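Local structure of alpha-1,3-glucanase (Bacillus circulans, 5ZRU) at residues I520-K525 and N559-H563; N460-S464 and I495-R499; D466-R472 and S531-H537; G549-N555 and G572-Q578; I401-R406 and L424-V429. The protein hydrolyses alpha-1,3-glucan, the present chain being the catalytic unit of this GH87-type enzyme, with calcium and zinc ions bound. All blocks are in the same frame, centred on the assembly; numbering follows the deposited sequence.

Interaction 1. Residues I520-K525 and N559-H563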
# COMPACT_ATOMS: atom_id res chain seq x y z
N ILE A 520 -8.47 22.49 6.85
CA ILE A 520 -8.95 21.42 7.72
C ILE A 520 -10.47 21.49 7.74
O ILE A 520 -11.05 22.43 8.30
CB ILE A 520 -8.37 21.54 9.13
CG1 ILE A 520 -6.84 21.54 9.04
CG2 ILE A 520 -8.89 20.41 10.01
CD1 ILE A 520 -6.09 21.80 10.39
N ASN A 521 -11.11 20.50 7.15
CA ASN A 521 -12.55 20.50 7.00
C ASN A 521 -13.08 19.23 7.65
O ASN A 521 -13.10 18.16 7.03
CB ASN A 521 -12.94 20.58 5.53
CG ASN A 521 -14.44 20.63 5.33
OD1 ASN A 521 -15.20 20.83 6.28
ND2 ASN A 521 -14.88 20.46 4.09
N GLY A 522 -13.51 19.34 8.91
CA GLY A 522 -14.05 18.21 9.62
C GLY A 522 -13.02 17.52 10.49
O GLY A 522 -12.03 16.98 9.99
N ALA A 523 -13.24 17.51 11.80
CA ALA A 523 -12.36 16.77 12.70
C ALA A 523 -13.19 16.24 13.86
O ALA A 523 -14.28 16.73 14.14
CB ALA A 523 -11.20 17.65 13.20
N GLY A 524 -12.66 15.21 14.52
CA GLY A 524 -13.42 14.55 15.56
C GLY A 524 -14.60 13.76 15.04
O GLY A 524 -15.59 13.60 15.75
N LYS A 525 -14.52 13.27 13.80
CA LYS A 525 -15.68 12.61 13.21
C LYS A 525 -15.94 11.23 13.80
O LYS A 525 -17.04 10.71 13.61
CB LYS A 525 -15.53 12.51 11.69
CG LYS A 525 -15.31 13.84 10.97
CD LYS A 525 -16.33 14.92 11.35
CE LYS A 525 -17.65 14.76 10.62
NZ LYS A 525 -18.46 16.01 10.71
N ASN A 559 -12.99 24.29 9.44
CA ASN A 559 -14.43 24.13 9.33
C ASN A 559 -14.82 22.81 9.97
O ASN A 559 -14.09 21.83 9.85
CB ASN A 559 -14.88 24.15 7.86
CG ASN A 559 -16.39 24.12 7.72
OD1 ASN A 559 -17.09 25.00 8.23
ND2 ASN A 559 -16.91 23.12 7.02
N ASP A 560 -15.95 22.81 10.69
CA ASP A 560 -16.56 21.57 11.22
C ASP A 560 -15.62 20.86 12.20
O ASP A 560 -15.43 19.64 12.15
CB ASP A 560 -16.97 20.65 10.06
CG ASP A 560 -17.77 19.43 10.53
OD1 ASP A 560 -18.40 19.49 11.60
OD2 ASP A 560 -17.73 18.41 9.81
N ILE A 561 -15.04 21.63 13.12
CA ILE A 561 -14.11 21.10 14.11
C ILE A 561 -14.90 20.69 15.35
O ILE A 561 -15.60 21.51 15.96
CB ILE A 561 -13.03 22.13 14.46
CG1 ILE A 561 -12.31 22.60 13.19
CG2 ILE A 561 -12.02 21.55 15.46
CD1 ILE A 561 -11.71 21.45 12.34
N ALA A 562 -14.80 19.41 15.74
CA ALA A 562 -15.52 18.95 16.93
C ALA A 562 -15.10 19.71 18.18
O ALA A 562 -15.95 20.10 19.00
CB ALA A 562 -15.32 17.44 17.13
N HIS A 563 -13.81 19.95 18.36
CA HIS A 563 -13.33 20.60 19.58
C HIS A 563 -13.73 22.07 19.57
O HIS A 563 -13.33 22.81 18.67
CB HIS A 563 -11.81 20.47 19.71
CG HIS A 563 -11.30 20.72 21.09
ND1 HIS A 563 -11.36 21.96 21.70
CD2 HIS A 563 -10.72 19.89 21.99
CE1 HIS A 563 -10.84 21.88 22.91
NE2 HIS A 563 -10.45 20.63 23.12
O HOH W 1 -17.70 17.40 13.92

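Interaction 2. Residues N460-S464 and I495-R499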
# COMPACT_ATOMS: atom_id res chain seq x y z
N ASN A 460 -10.66 11.05 5.62
CA ASN A 460 -11.12 10.00 6.53
C ASN A 460 -9.97 9.33 7.28
O ASN A 460 -10.02 8.13 7.56
CB ASN A 460 -11.93 8.92 5.79
CG ASN A 460 -13.17 9.46 5.13
OD1 ASN A 460 -13.73 10.47 5.55
ND2 ASN A 460 -13.62 8.78 4.08
N SER A 461 -8.93 10.09 7.61
CA SER A 461 -7.74 9.51 8.21
C SER A 461 -7.54 10.02 9.64
O SER A 461 -8.37 10.76 10.19
CB SER A 461 -6.51 9.80 7.33
OG SER A 461 -6.68 9.15 6.07
N GLY A 462 -6.43 9.63 10.25
CA GLY A 462 -6.28 9.77 11.69
C GLY A 462 -7.03 8.66 12.40
O GLY A 462 -7.75 7.87 11.79
N THR A 463 -6.86 8.58 13.72
CA THR A 463 -7.55 7.53 14.46
C THR A 463 -7.62 7.90 15.94
O THR A 463 -6.84 8.72 16.43
CB THR A 463 -6.86 6.16 14.31
OG1 THR A 463 -7.71 5.13 14.86
CG2 THR A 463 -5.51 6.16 15.05
N SER A 464 -8.56 7.27 16.63
CA SER A 464 -8.55 7.25 18.09
C SER A 464 -7.99 5.96 18.66
O SER A 464 -7.84 5.85 19.88
CB SER A 464 -9.98 7.47 18.63
OG SER A 464 -10.41 8.82 18.47
N ILE A 495 -9.55 16.29 5.27
CA ILE A 495 -11.01 16.23 5.21
C ILE A 495 -11.53 15.09 6.09
O ILE A 495 -11.09 13.95 5.96
CB ILE A 495 -11.48 16.05 3.76
CG1 ILE A 495 -10.98 17.22 2.91
CG2 ILE A 495 -12.99 15.87 3.69
CD1 ILE A 495 -10.92 16.91 1.45
N ASN A 496 -12.51 15.42 6.94
CA ASN A 496 -13.26 14.43 7.73
C ASN A 496 -12.34 13.53 8.55
O ASN A 496 -12.43 12.30 8.51
CB ASN A 496 -14.18 13.60 6.84
CG ASN A 496 -15.48 14.32 6.55
OD1 ASN A 496 -15.89 15.20 7.31
ND2 ASN A 496 -16.14 13.96 5.44
N THR A 497 -11.47 14.16 9.33
CA THR A 497 -10.52 13.43 10.17
C THR A 497 -11.24 12.75 11.33
O THR A 497 -12.19 13.30 11.91
CB THR A 497 -9.44 14.39 10.67
OG1 THR A 497 -8.61 14.79 9.56
CG2 THR A 497 -8.57 13.72 11.74
N GLN A 498 -10.77 11.55 11.67
CA GLN A 498 -11.41 10.75 12.72
C GLN A 498 -11.27 11.41 14.08
O GLN A 498 -12.27 11.62 14.78
CB GLN A 498 -10.81 9.33 12.72
CG GLN A 498 -10.99 8.62 11.36
CD GLN A 498 -10.52 7.17 11.37
OE1 GLN A 498 -10.49 6.51 12.41
NE2 GLN A 498 -10.14 6.67 10.19
N ARG A 499 -10.04 11.72 14.49
CA ARG A 499 -9.84 12.45 15.75
C ARG A 499 -9.25 13.83 15.43
O ARG A 499 -9.95 14.65 14.83
CB ARG A 499 -8.96 11.64 16.72
CG ARG A 499 -8.97 12.18 18.17
CD ARG A 499 -10.40 12.19 18.79
NE ARG A 499 -10.36 12.52 20.22
CZ ARG A 499 -10.04 11.65 21.17
NH1 ARG A 499 -9.75 10.39 20.84
NH2 ARG A 499 -10.02 12.01 22.45
O HOH W 2 -15.35 12.05 3.77
O HOH W 3 -8.72 13.00 7.26
O HOH W 4 -9.06 4.28 12.64
O HOH W 5 -11.00 6.44 15.11
O HOH W 6 -7.95 7.91 21.75

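Interaction 3. Residues D466-R472 and S531-H537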
# COMPACT_ATOMS: atom_id res chain seq x y z
N ASP A 466 -4.92 3.41 17.65
CA ASP A 466 -3.82 2.68 17.02
C ASP A 466 -3.60 1.39 17.81
O ASP A 466 -4.43 0.99 18.63
CB ASP A 466 -2.57 3.56 16.91
CG ASP A 466 -1.97 3.94 18.26
OD1 ASP A 466 -2.45 3.48 19.31
OD2 ASP A 466 -0.97 4.70 18.25
N LEU A 467 -2.48 0.71 17.57
CA LEU A 467 -2.26 -0.56 18.24
C LEU A 467 -1.84 -0.40 19.70
O LEU A 467 -1.68 -1.41 20.40
CB LEU A 467 -1.22 -1.38 17.47
CG LEU A 467 -1.72 -1.80 16.08
CD1 LEU A 467 -0.65 -2.58 15.35
CD2 LEU A 467 -2.99 -2.63 16.21
N TYR A 468 -1.64 0.84 20.16
CA TYR A 468 -1.42 1.17 21.56
C TYR A 468 -2.67 1.77 22.19
O TYR A 468 -2.60 2.38 23.26
CB TYR A 468 -0.22 2.12 21.69
CG TYR A 468 0.95 1.56 20.93
CD1 TYR A 468 1.70 0.51 21.46
CD2 TYR A 468 1.28 2.04 19.66
CE1 TYR A 468 2.74 -0.04 20.75
CE2 TYR A 468 2.34 1.50 18.95
CZ TYR A 468 3.06 0.46 19.50
OH TYR A 468 4.11 -0.09 18.80
N ASN A 469 -3.82 1.59 21.54
CA ASN A 469 -5.11 2.07 22.04
C ASN A 469 -5.10 3.59 22.21
O ASN A 469 -5.73 4.13 23.13
CB ASN A 469 -5.48 1.37 23.34
CG ASN A 469 -6.08 -0.00 23.13
OD1 ASN A 469 -6.08 -0.53 22.01
ND2 ASN A 469 -6.59 -0.60 24.20
N GLY A 470 -4.40 4.30 21.32
CA GLY A 470 -4.28 5.74 21.43
C GLY A 470 -4.58 6.44 20.11
O GLY A 470 -4.60 5.84 19.04
N GLU A 471 -4.80 7.76 20.23
CA GLU A 471 -5.12 8.60 19.09
C GLU A 471 -3.87 8.93 18.27
O GLU A 471 -2.74 8.94 18.78
CB GLU A 471 -5.78 9.91 19.57
CG GLU A 471 -4.93 10.75 20.52
CD GLU A 471 -5.12 10.40 22.00
OE1 GLU A 471 -5.63 9.31 22.33
OE2 GLU A 471 -4.73 11.23 22.86
N ARG A 472 -4.09 9.17 16.97
CA ARG A 472 -3.07 9.65 16.05
C ARG A 472 -3.70 10.68 15.13
O ARG A 472 -4.87 10.55 14.75
CB ARG A 472 -2.47 8.50 15.21
CG ARG A 472 -1.68 7.48 16.02
CD ARG A 472 -0.34 8.05 16.44
NE ARG A 472 0.35 7.17 17.39
CZ ARG A 472 1.51 7.46 17.96
NH1 ARG A 472 2.12 8.60 17.67
NH2 ARG A 472 2.07 6.61 18.82
N SER A 531 -8.92 9.48 25.76
CA SER A 531 -7.61 9.85 25.24
C SER A 531 -6.52 9.04 25.92
O SER A 531 -6.53 8.87 27.14
CB SER A 531 -7.35 11.36 25.44
OG SER A 531 -6.01 11.71 25.10
N ARG A 532 -5.59 8.53 25.11
CA ARG A 532 -4.40 7.92 25.67
C ARG A 532 -3.52 8.95 26.35
O ARG A 532 -3.08 8.75 27.49
CB ARG A 532 -3.61 7.20 24.57
CG ARG A 532 -2.26 6.61 25.03
CD ARG A 532 -1.49 6.07 23.83
NE ARG A 532 -0.20 5.48 24.16
CZ ARG A 532 0.73 5.19 23.26
NH1 ARG A 532 0.53 5.48 21.98
NH2 ARG A 532 1.88 4.64 23.63
N PHE A 533 -3.28 10.08 25.69
CA PHE A 533 -2.23 10.99 26.11
C PHE A 533 -2.70 12.11 27.03
O PHE A 533 -1.88 12.64 27.79
CB PHE A 533 -1.55 11.64 24.89
CG PHE A 533 -0.87 10.66 23.99
CD1 PHE A 533 0.20 9.89 24.46
CD2 PHE A 533 -1.27 10.51 22.68
CE1 PHE A 533 0.85 8.99 23.62
CE2 PHE A 533 -0.63 9.61 21.84
CZ PHE A 533 0.43 8.85 22.31
N SER A 534 -3.97 12.48 26.98
CA SER A 534 -4.41 13.72 27.60
C SER A 534 -5.74 13.48 28.30
O SER A 534 -6.22 12.35 28.42
CB SER A 534 -4.54 14.84 26.57
OG SER A 534 -3.48 14.80 25.63
N SER A 535 -6.32 14.58 28.76
CA SER A 535 -7.67 14.53 29.29
C SER A 535 -8.65 14.34 28.14
O SER A 535 -8.32 14.61 26.98
CB SER A 535 -7.96 15.82 30.05
OG SER A 535 -7.57 16.93 29.27
N PRO A 536 -9.87 13.88 28.44
CA PRO A 536 -10.84 13.63 27.36
C PRO A 536 -11.10 14.89 26.54
O PRO A 536 -11.08 16.01 27.04
CB PRO A 536 -12.11 13.21 28.11
CG PRO A 536 -11.63 12.73 29.43
CD PRO A 536 -10.43 13.54 29.76
N HIS A 537 -11.34 14.68 25.24
CA HIS A 537 -11.53 15.82 24.35
C HIS A 537 -12.08 15.37 23.01
O HIS A 537 -11.75 14.28 22.55
CB HIS A 537 -10.21 16.56 24.13
CG HIS A 537 -9.15 15.74 23.46
ND1 HIS A 537 -8.32 14.88 24.15
CD2 HIS A 537 -8.79 15.64 22.15
CE1 HIS A 537 -7.48 14.31 23.30
NE2 HIS A 537 -7.74 14.75 22.09
O HOH W 7 -1.40 6.69 20.24

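Interaction 4. Residues G549-N555 and G572-Q578. With CA (calcium ion), chain K.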
# COMPACT_ATOMS: atom_id res chain seq x y z
N GLY A 549 8.00 22.25 22.15
CA GLY A 549 7.96 22.34 20.70
C GLY A 549 7.36 23.64 20.22
O GLY A 549 6.78 24.41 20.98
N SER A 550 7.52 23.86 18.92
CA SER A 550 6.97 25.02 18.23
C SER A 550 6.45 24.57 16.88
O SER A 550 6.93 23.58 16.31
CB SER A 550 8.02 26.12 18.02
OG SER A 550 8.72 26.40 19.22
N ALA A 551 5.47 25.31 16.37
CA ALA A 551 4.98 25.11 15.01
C ALA A 551 4.34 26.41 14.54
O ALA A 551 3.68 27.10 15.32
CB ALA A 551 3.96 23.97 14.92
N THR A 552 4.52 26.74 13.26
CA THR A 552 4.00 27.97 12.68
C THR A 552 3.05 27.62 11.54
O THR A 552 3.41 26.85 10.65
CB THR A 552 5.14 28.85 12.16
OG1 THR A 552 6.00 29.21 13.25
CG2 THR A 552 4.58 30.12 11.52
N PHE A 553 1.85 28.18 11.60
CA PHE A 553 0.85 28.04 10.55
C PHE A 553 0.67 29.39 9.87
O PHE A 553 0.49 30.41 10.54
CB PHE A 553 -0.49 27.57 11.13
CG PHE A 553 -0.50 26.11 11.51
CD1 PHE A 553 0.19 25.65 12.61
CD2 PHE A 553 -1.23 25.20 10.76
CE1 PHE A 553 0.18 24.31 12.97
CE2 PHE A 553 -1.26 23.85 11.11
CZ PHE A 553 -0.56 23.40 12.21
N ASN A 554 0.73 29.39 8.54
CA ASN A 554 0.38 30.54 7.72
C ASN A 554 -0.80 30.15 6.83
O ASN A 554 -0.75 29.11 6.17
CB ASN A 554 1.56 30.99 6.85
CG ASN A 554 2.76 31.41 7.68
OD1 ASN A 554 2.79 32.51 8.23
ND2 ASN A 554 3.77 30.54 7.76
N ASN A 555 -1.84 30.97 6.82
CA ASN A 555 -3.02 30.73 5.98
C ASN A 555 -3.64 29.36 6.28
O ASN A 555 -3.70 28.47 5.43
CB ASN A 555 -2.68 30.85 4.49
CG ASN A 555 -3.90 30.72 3.61
OD1 ASN A 555 -4.99 31.10 4.02
ND2 ASN A 555 -3.73 30.18 2.39
N GLY A 572 3.06 25.28 27.21
CA GLY A 572 4.47 25.31 26.88
C GLY A 572 4.76 25.23 25.40
O GLY A 572 5.78 25.76 24.94
N PHE A 573 3.88 24.57 24.64
CA PHE A 573 4.07 24.46 23.20
C PHE A 573 3.78 25.80 22.53
O PHE A 573 2.73 26.41 22.78
CB PHE A 573 3.15 23.37 22.64
CG PHE A 573 3.45 22.99 21.21
CD1 PHE A 573 2.94 23.73 20.16
CD2 PHE A 573 4.24 21.88 20.93
CE1 PHE A 573 3.22 23.39 18.85
CE2 PHE A 573 4.52 21.53 19.62
CZ PHE A 573 4.01 22.28 18.58
N ASN A 574 4.70 26.24 21.67
CA ASN A 574 4.63 27.56 21.02
C ASN A 574 3.98 27.41 19.65
O ASN A 574 4.65 27.08 18.67
CB ASN A 574 6.03 28.16 20.90
CG ASN A 574 6.78 28.17 22.22
OD1 ASN A 574 7.71 27.37 22.42
ND2 ASN A 574 6.40 29.06 23.12
N LEU A 575 2.69 27.68 19.57
CA LEU A 575 1.93 27.57 18.33
C LEU A 575 1.64 28.97 17.81
O LEU A 575 1.04 29.79 18.51
CB LEU A 575 0.62 26.80 18.55
CG LEU A 575 -0.33 26.63 17.35
CD1 LEU A 575 0.26 25.72 16.28
CD2 LEU A 575 -1.70 26.13 17.81
N THR A 576 2.08 29.25 16.59
CA THR A 576 1.81 30.51 15.90
C THR A 576 0.84 30.24 14.76
O THR A 576 1.06 29.32 13.97
CB THR A 576 3.10 31.12 15.35
OG1 THR A 576 4.01 31.40 16.42
CG2 THR A 576 2.79 32.40 14.58
N ILE A 577 -0.24 31.01 14.69
CA ILE A 577 -1.21 30.90 13.60
C ILE A 577 -1.44 32.29 13.04
O ILE A 577 -2.04 33.14 13.71
CB ILE A 577 -2.53 30.28 14.06
CG1 ILE A 577 -2.24 28.91 14.69
CG2 ILE A 577 -3.48 30.14 12.89
CD1 ILE A 577 -3.40 28.32 15.36
N GLN A 578 -0.97 32.52 11.82
CA GLN A 578 -0.96 33.86 11.23
C GLN A 578 -1.32 33.80 9.74
O GLN A 578 -1.63 32.73 9.19
CB GLN A 578 0.42 34.51 11.43
CG GLN A 578 1.58 33.63 10.95
CD GLN A 578 2.95 34.17 11.30
OE1 GLN A 578 3.10 35.07 12.13
NE2 GLN A 578 3.97 33.61 10.67
OXT GLN A 578 -1.34 34.83 9.05
CA CA K . -6.82 31.22 2.88
O HOH W 8 8.19 24.78 23.81

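Interaction 5. Residues I401-R406 and L424-V429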
# COMPACT_ATOMS: atom_id res chain seq x y z
N ILE A 401 -3.00 6.47 -2.03
CA ILE A 401 -2.65 5.60 -0.92
C ILE A 401 -3.92 5.40 -0.11
O ILE A 401 -4.36 6.31 0.59
CB ILE A 401 -1.51 6.19 -0.08
CG1 ILE A 401 -0.33 6.50 -1.01
CG2 ILE A 401 -1.12 5.24 1.06
CD1 ILE A 401 0.76 7.31 -0.38
N GLU A 402 -4.49 4.20 -0.19
CA GLU A 402 -5.83 3.93 0.32
C GLU A 402 -5.83 2.72 1.25
O GLU A 402 -5.07 1.77 1.06
CB GLU A 402 -6.80 3.64 -0.84
CG GLU A 402 -7.03 4.82 -1.79
CD GLU A 402 -7.59 4.38 -3.13
OE1 GLU A 402 -7.08 3.39 -3.69
OE2 GLU A 402 -8.55 5.02 -3.62
N ASN A 403 -6.70 2.78 2.26
CA ASN A 403 -7.08 1.62 3.08
C ASN A 403 -5.92 1.04 3.88
O ASN A 403 -5.94 -0.15 4.22
CB ASN A 403 -7.73 0.52 2.24
CG ASN A 403 -8.97 1.01 1.50
OD1 ASN A 403 -8.97 1.07 0.28
ND2 ASN A 403 -10.01 1.36 2.24
N ASN A 404 -4.91 1.85 4.19
CA ASN A 404 -3.86 1.42 5.11
C ASN A 404 -4.52 0.95 6.41
O ASN A 404 -5.43 1.61 6.91
CB ASN A 404 -2.91 2.58 5.41
CG ASN A 404 -1.47 2.20 5.26
OD1 ASN A 404 -0.97 2.14 4.14
ND2 ASN A 404 -0.80 1.94 6.36
N TRP A 405 -4.10 -0.20 6.94
CA TRP A 405 -4.69 -0.69 8.19
C TRP A 405 -3.69 -0.75 9.34
O TRP A 405 -4.00 -1.32 10.39
CB TRP A 405 -5.37 -2.05 8.00
CG TRP A 405 -4.66 -3.09 7.17
CD1 TRP A 405 -4.71 -3.25 5.82
CD2 TRP A 405 -3.82 -4.15 7.66
NE1 TRP A 405 -3.96 -4.33 5.43
CE2 TRP A 405 -3.39 -4.90 6.55
CE3 TRP A 405 -3.38 -4.53 8.94
CZ2 TRP A 405 -2.54 -6.00 6.66
CZ3 TRP A 405 -2.54 -5.63 9.05
CH2 TRP A 405 -2.13 -6.35 7.92
N ARG A 406 -2.51 -0.18 9.17
CA ARG A 406 -1.59 -0.01 10.29
C ARG A 406 -0.65 1.14 9.95
O ARG A 406 -0.25 1.30 8.80
CB ARG A 406 -0.78 -1.28 10.56
CG ARG A 406 0.25 -1.11 11.66
CD ARG A 406 1.00 -2.39 11.95
NE ARG A 406 1.93 -2.20 13.05
CZ ARG A 406 2.65 -3.17 13.60
NH1 ARG A 406 2.55 -4.40 13.13
NH2 ARG A 406 3.47 -2.90 14.61
N LEU A 424 -2.73 11.52 -2.75
CA LEU A 424 -4.11 11.38 -2.28
C LEU A 424 -4.12 10.22 -1.30
O LEU A 424 -3.74 9.10 -1.67
CB LEU A 424 -5.07 11.14 -3.45
CG LEU A 424 -6.54 10.80 -3.19
CD1 LEU A 424 -7.24 11.94 -2.44
CD2 LEU A 424 -7.26 10.51 -4.52
N ILE A 425 -4.49 10.49 -0.05
CA ILE A 425 -4.37 9.51 1.01
C ILE A 425 -5.74 9.40 1.68
O ILE A 425 -6.22 10.38 2.26
CB ILE A 425 -3.29 9.89 2.04
CG1 ILE A 425 -1.98 10.23 1.32
CG2 ILE A 425 -3.05 8.73 3.01
CD1 ILE A 425 -0.89 10.81 2.23
N VAL A 426 -6.35 8.21 1.60
CA VAL A 426 -7.77 8.05 1.93
C VAL A 426 -7.98 6.82 2.80
O VAL A 426 -7.43 5.75 2.53
CB VAL A 426 -8.62 7.93 0.64
CG1 VAL A 426 -10.12 7.92 0.98
CG2 VAL A 426 -8.30 9.06 -0.32
N ASP A 427 -8.81 6.97 3.85
CA ASP A 427 -9.38 5.83 4.59
C ASP A 427 -8.34 5.00 5.35
O ASP A 427 -8.35 3.78 5.30
CB ASP A 427 -10.18 4.93 3.64
CG ASP A 427 -11.47 5.56 3.17
OD1 ASP A 427 -11.98 6.46 3.87
OD2 ASP A 427 -11.98 5.16 2.10
N THR A 428 -7.45 5.67 6.08
CA THR A 428 -6.53 4.90 6.92
C THR A 428 -7.28 4.33 8.12
O THR A 428 -8.30 4.87 8.56
CB THR A 428 -5.35 5.75 7.41
OG1 THR A 428 -5.81 6.79 8.27
CG2 THR A 428 -4.61 6.36 6.23
N VAL A 429 -6.77 3.22 8.65
CA VAL A 429 -7.35 2.56 9.82
C VAL A 429 -6.25 2.39 10.85
O VAL A 429 -5.18 1.85 10.55
CB VAL A 429 -7.97 1.19 9.46
CG1 VAL A 429 -8.39 0.46 10.74
CG2 VAL A 429 -9.17 1.37 8.52
O HOH W 9 -9.66 1.08 5.13

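Interaction 1. Residues I520-K525 and N559-H563
The CD1 methyl of Ile-561 fits between two apolar neighbours of 520-525. It lies 3.8 Å from CG2 of Ile-520 and 3.9 Å from CB of Ala-523. The chain of Ile-561 is bent at CG1 (chi2 -55°), and this bend brings CD1 across to the other strand. This is the tight side of the contact. Both partners of the methyl are buried, and Ile-520 also packs on Ala-501. Beside it the backbones are stitched in parallel register. Gly-522 N donates to Asn-559 O at 2.7 Å, Ala-523 N to Asp-560 O, and Ala-562 N to Ala-523 O. The bond from Asn-559 N to Ile-520 O is weak. These are neighbouring coils of a parallel beta-helix, the fold of the pectate-lyase-like clan to which domain D2 belongs. The chain turns a corner at Asp-560.

The other side is looser and more polar. Asn-521 and Asn-559 lie side by side and point the same way, their amide planes 48° apart. Asn-559 ND2 reaches Asn-521 OD1 at 3.0 Å, from above the carbonyl plane. Further along, Lys-525 crosses Asp-560 at about a right angle. Its NZ meets OD2 of Asp-560 on the syn lone pair at 2.7 Å, a salt bridge. A methionine in place of Lys-525 would probably leave the carboxylate of Asp-560 without this charged mate and freer to turn. A water donates to OD1 of Asp-560 at 3.2 Å and, more weakly, to Ala-523 O.

Interaction 2. Residues N460-S464 and I495-R499
Gln-498 lays its side chain along the backbone of 460-464, with CG 3.6 Å from Ser-461 O. Its CG is anti to its own carbonyl carbon (chi1 -59°) and the chain runs on extended, which carries the amide to Asn-460. NE2 donates to Asn-460 O at 3.0 Å. The bond is straight at the hydrogen, and the donor stands above the carbonyl plane. Thr-428 O is a second, weak acceptor for NE2. OE1 takes protons from two waters. One of them also binds Thr-463 OG1, whose stronger partner is Arg-465 N. The other accepts from Ser-464 N. With an alanine here, Asn-460 O would probably lose this donor and each of the two waters one partner.

The backbones add two bonds, Gln-498 N to Ser-461 O at 2.9 Å and Asn-460 N to Ile-495 O. Asn-460 and Asn-496 stand side by side with amide planes only 9° apart. A water links OD1 of Asn-460 to ND2 of Asn-496, while ND2 of Asn-460 holds Asp-427. Asn-496 O is buried with no hydrogen-bond partner; CA of Asn-460 faces it at 3.3 Å. At the far end, Arg-499 NH1 donates to Ser-464 OG at 2.9 Å, and that hydroxyl also binds Asp-526, while NH2 of Arg-499 binds Thr-530 O and His-537 O.

The pair forms a stacked corner of the parallel beta-helix. Strands 451-459 and 487-495 lead into it, strands 475-478 and 502-505 follow it, and the coils of Thr-428 and Gly-522 adjoin it.

Interaction 3. Residues D466-R472 and S531-H537
Glu-471 OE2 is gripped by several donors. Ser-531 OG gives the shortest bond, 2.6 Å, on the syn side but out of the carboxylate plane. Phe-533 N and Tyr-543 OH add weak bonds. The other oxygen, OE1, accepts from Arg-532 N at 2.9 Å on its syn lone pair. One buried carboxylate thus ties together two loops that project from coils of the parallel beta-helix. The CG of Glu-471 sits between the backbone N and carbonyl carbon (chi1 60°), and the chain bends at chi2 to reach across. Ser-531 OG also accepts from Ser-534 N, an ST motif.

The Arg-532 guanidinium has CB of Tyr-468 over one face and CE1 of Phe-533 over the opposite face. The Tyr-468 hydroxyl binds Asp-122, and the Tyr-468 side chain lies about 9 Å from a bound zinc ion. Asp-466 shapes this loop through an Asx turn and a type I turn. Its OD2 forms a salt bridge with Arg-472 NE, and Arg-472 also bridges to Glu-478 and Asp-476. Arg-472 NH2 comes within 3.7 Å of Arg-532 NH1. The like charges are probably eased by Asp-466. A water accepts from Arg-532 NH1 at 2.9 Å and donates to Asp-466 OD2 and Glu-471 O.

Interaction 4. Residues G549-N555 and G572-Q578
The ring of Phe-573 turns one face to the backbone of Gly-549 and Ser-550. The Gly-549 oxygen stands 3.5 Å above the ring plane, offset toward the rim. Gly-549 has no side chain, which lets the ring come so close. The CG of Phe-573 is anti to the backbone N (chi1 -169°), and this swings the ring across to the other strand. CZ of the ring lies 4.0 Å from CB of Ala-551. On the same face of the sheet as Ala-551, Leu-575 lies obliquely to Phe-553, its CD1 3.6 Å from CE1 of the ring. The Phe-553 ring also stacks on Phe-515, one coil back.

The two strands are rungs of a parallel beta-helix, and 574-577 is its last strand before the C terminus. Their axes run 5° apart. Backbone bonds alternate in the usual parallel pattern, from Asn-574 N to Gly-549 O through to Gln-578 N to Phe-553 O.

The face of Thr-552 and Thr-576 is polar; these two lie side by side and point the same way. Past the strands, at the corner, Asn-554 and Gln-578 also lie side by side, their amide planes 34° apart. Gln-578 NE2 donates to Asn-554 OD1 at 2.9 Å, tilted out of both amide planes, and packs on CG2 of Thr-552. Asn-554 ND2 turns to Asn-516. Asn-555 N donates to the terminal carboxylate oxygen O of Gln-578 at 3.0 Å. CB of Asn-555 points away from 572-578; its OD1 binds a calcium ion at 2.2 Å and its ND2 donates to Asn-517.

Interaction 5. Residues I401-R406 and L424-V429
Val-429 N donates to Asn-404 O at 2.7 Å, and CB of Val-429 packs on the same oxygen at 3.6 Å. Nearer the start of the segments three more backbone bonds join the chains. They run from Ile-401 N to Leu-424 O at 2.8 Å, from Val-426 N to Ile-401 O, and from Asn-403 N to Val-426 O. In Ile-425, CG1 lies beside the backbone N (chi1 -51°) and CG2 anti to it, which sets CG2 against Ile-401 O at 3.7 Å. Asn-403 and Asp-427 lie side by side and point the same way, their flat groups 37° apart. Asn-403 ND2 gives a proton to a water that donates to Asp-427 O.

This is a parallel pair in the beta-helix, with strands 400-402 and 424-426 in neighbouring coils and the chain bending after each. The next shell holds the side chains in place. Besides Asn-460, the Asp-427 carboxylate accepts from Gln-52 and Gly-51 N of domain D1, beside the calcium ligand Ser-50. Glu-402 forms salt bridges with Arg-371 and with Arg-20 of D1, and Asn-404 ND2 donates to Asp-375 O. Trp-405 stacks on Phe-135, and both Trp-405 and Val-429 touch Leu-134, on strand 132-144 of D1.

From the N terminus, interaction 5 comes first and closes a short coil before any other opens. Interaction 2 then opens at 460-464, and interaction 3 at 466-472. Interaction 2 closes at 495-499, so it crosses interaction 3. Interaction 1 opens at 520-525 before interaction 3 closes at 531-537, and these two also cross. Interaction 4 opens at 549-555, interaction 1 closes at 559-563, and interaction 4 ends at the C terminus, a third crossing. Interactions 5, 2 and 1 follow one another along one line of corners of the beta-helix. Interaction 3 joins loops between its strands. Interaction 4 completes the final coil.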